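Local coordinates for protein GH18 chiitnase (Pseudoalteromonas aurantia, PDB 6K7Z) that probably hydrolyses internal beta-1,4-glycosidic bonds of chitin, as an endochitinase of glycoside hydrolase family 18, at residues 111-116 with 151-156. Numbering follows the deposited sequence.
Sequences GVDIDY and IISHAP
Val112 and Ile114 use both their backbone N-H and C=O on the parallel neighbour 151-156: Val112 N donates to Ile151 O (2.9 Å), Ser153 N to Val112 O, Ile114 N to Ser153 O (2.7 Å), and Ala155 N weakly to Ile114 O. Beyond the last bond of this ladder, one water donates to both Tyr116 O and Ala155 O; a second links Tyr116 O to Ala155 N. Gly111 suits the start because its backbone (phi 144°, psi -160°) is one that glycine readily adopts, and its CA makes a C-H...O contact with Ile151 O (3.1 Å). Inside the barrel, Ser153 OG gives its proton to the anti lone pair of Asp113 OD1 (2.6 Å); chi1 of 60° swings the short hydroxyl toward the carboxylate. Asp113 OD2 is hydrogen-bonded to Tyr7 OH and Ser75 OG, so both oxygens of the buried carboxylate are held. On the helix-facing side, Ile114 lies alongside His154, its CD1 over the imidazole face (3.9 Å from the centroid), while Tyr170 and Thr138 satisfy the two ring nitrogens. Asp113 and Asp115, with Glu117 following, are consistent with the D-x-D-x-E part of the family 18 DxxDxDxE signature in a TIM barrel, whose beta-alpha-beta crossover through helix 130-144 brings in strand 151-154.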
loop_
_atom_site.group_PDB
_atom_site.type_symbol
_atom_site.label_atom_id
_atom_site.label_comp_id
_atom_site.label_asym_id
_atom_site.label_seq_id
_atom_site.Cartn_x
_atom_site.Cartn_y
_atom_site.Cartn_z
ATOM N N GLY A 111 5.186 1.313 -11.037
ATOM C CA GLY A 111 5.634 2.060 -9.881
ATOM C C GLY A 111 5.768 1.175 -8.656
ATOM O O GLY A 111 5.889 -0.046 -8.756
ATOM N N VAL A 112 5.768 1.823 -7.491
ATOM C CA VAL A 112 6.121 1.189 -6.226
ATOM C C VAL A 112 5.085 1.553 -5.182
ATOM O O VAL A 112 4.650 2.705 -5.094
ATOM C CB VAL A 112 7.515 1.613 -5.723
ATOM C CG1 VAL A 112 7.851 0.903 -4.408
ATOM C CG2 VAL A 112 8.570 1.310 -6.740
ATOM N N ASP A 113 4.722 0.574 -4.369
ATOM C CA ASP A 113 3.979 0.779 -3.139
ATOM C C ASP A 113 4.944 0.570 -1.981
ATOM O O ASP A 113 5.610 -0.462 -1.913
ATOM C CB ASP A 113 2.813 -0.206 -3.055
ATOM C CG ASP A 113 2.032 -0.099 -1.759
ATOM O OD1 ASP A 113 1.378 0.943 -1.519
ATOM O OD2 ASP A 113 2.041 -1.085 -0.985
ATOM N N ILE A 114 5.043 1.551 -1.093
ATOM C CA ILE A 114 5.975 1.490 0.023
ATOM C C ILE A 114 5.159 1.041 1.223
ATOM O O ILE A 114 4.474 1.842 1.860
ATOM C CB ILE A 114 6.676 2.828 0.263
ATOM C CG1 ILE A 114 7.577 3.143 -0.939
ATOM C CG2 ILE A 114 7.472 2.797 1.561
ATOM C CD1 ILE A 114 8.028 4.574 -0.981
ATOM N N ASP A 115 5.205 -0.259 1.509
ATOM C CA ASP A 115 4.426 -0.828 2.605
ATOM C C ASP A 115 5.318 -0.880 3.841
ATOM O O ASP A 115 5.858 -1.920 4.222
ATOM C CB ASP A 115 3.893 -2.199 2.215
ATOM C CG ASP A 115 2.949 -2.789 3.257
ATOM O OD1 ASP A 115 2.718 -2.153 4.308
ATOM O OD2 ASP A 115 2.422 -3.898 3.022
ATOM N N TYR A 116 5.454 0.277 4.479
ATOM C CA TYR A 116 6.379 0.486 5.588
ATOM C C TYR A 116 5.631 0.354 6.913
ATOM O O TYR A 116 4.670 1.089 7.161
ATOM C CB TYR A 116 7.017 1.865 5.459
ATOM C CG TYR A 116 7.951 2.266 6.568
ATOM C CD1 TYR A 116 9.296 1.967 6.496
ATOM C CD2 TYR A 116 7.491 2.983 7.674
ATOM C CE1 TYR A 116 10.169 2.355 7.498
ATOM C CE2 TYR A 116 8.362 3.380 8.687
ATOM C CZ TYR A 116 9.704 3.065 8.585
ATOM O OH TYR A 116 10.594 3.450 9.570
ATOM N N ILE A 151 3.722 5.553 -10.456
ATOM C CA ILE A 151 2.981 5.682 -9.208
ATOM C C ILE A 151 3.925 5.402 -8.052
ATOM O O ILE A 151 4.725 4.459 -8.106
ATOM C CB ILE A 151 1.787 4.705 -9.172
ATOM C CG1 ILE A 151 0.803 5.020 -10.298
ATOM C CG2 ILE A 151 1.083 4.747 -7.812
ATOM C CD1 ILE A 151 0.020 6.285 -10.072
ATOM N N ILE A 152 3.823 6.213 -7.002
ATOM C CA ILE A 152 4.443 5.927 -5.712
ATOM C C ILE A 152 3.334 6.030 -4.680
ATOM O O ILE A 152 2.787 7.116 -4.457
ATOM C CB ILE A 152 5.591 6.887 -5.368
ATOM C CG1 ILE A 152 6.703 6.791 -6.412
ATOM C CG2 ILE A 152 6.160 6.554 -3.988
ATOM C CD1 ILE A 152 7.853 7.768 -6.162
ATOM N N SER A 153 2.977 4.904 -4.078
ATOM C CA SER A 153 2.050 4.901 -2.959
ATOM C C SER A 153 2.785 4.457 -1.704
ATOM O O SER A 153 3.900 3.926 -1.770
ATOM C CB SER A 153 0.850 3.984 -3.244
ATOM O OG SER A 153 1.253 2.647 -3.474
ATOM N N HIS A 154 2.178 4.745 -0.553
ATOM C CA HIS A 154 2.577 4.212 0.746
ATOM C C HIS A 154 1.364 3.532 1.363
ATOM O O HIS A 154 0.233 3.788 0.954
ATOM C CB HIS A 154 3.070 5.303 1.712
ATOM C CG HIS A 154 4.342 5.971 1.298
ATOM N ND1 HIS A 154 5.477 5.942 2.077
ATOM C CD2 HIS A 154 4.647 6.712 0.209
ATOM C CE1 HIS A 154 6.432 6.637 1.482
ATOM N NE2 HIS A 154 5.957 7.104 0.342
ATOM N N ALA A 155 1.590 2.708 2.388
ATOM C CA ALA A 155 0.510 1.936 3.020
ATOM C C ALA A 155 0.541 2.101 4.535
ATOM O O ALA A 155 0.760 1.134 5.277
ATOM C CB ALA A 155 0.589 0.458 2.631
ATOM N N PRO A 156 0.303 3.315 5.029
ATOM C CA PRO A 156 0.408 3.558 6.469
ATOM C C PRO A 156 -0.754 2.972 7.253
ATOM O O PRO A 156 -1.855 2.743 6.745
ATOM C CB PRO A 156 0.403 5.084 6.565
ATOM C CG PRO A 156 -0.400 5.508 5.383
ATOM C CD PRO A 156 -0.032 4.550 4.296
HETATM O O HOH W 1 1.991 0.549 7.601
HETATM O O HOH W 2 3.568 2.627 4.936
#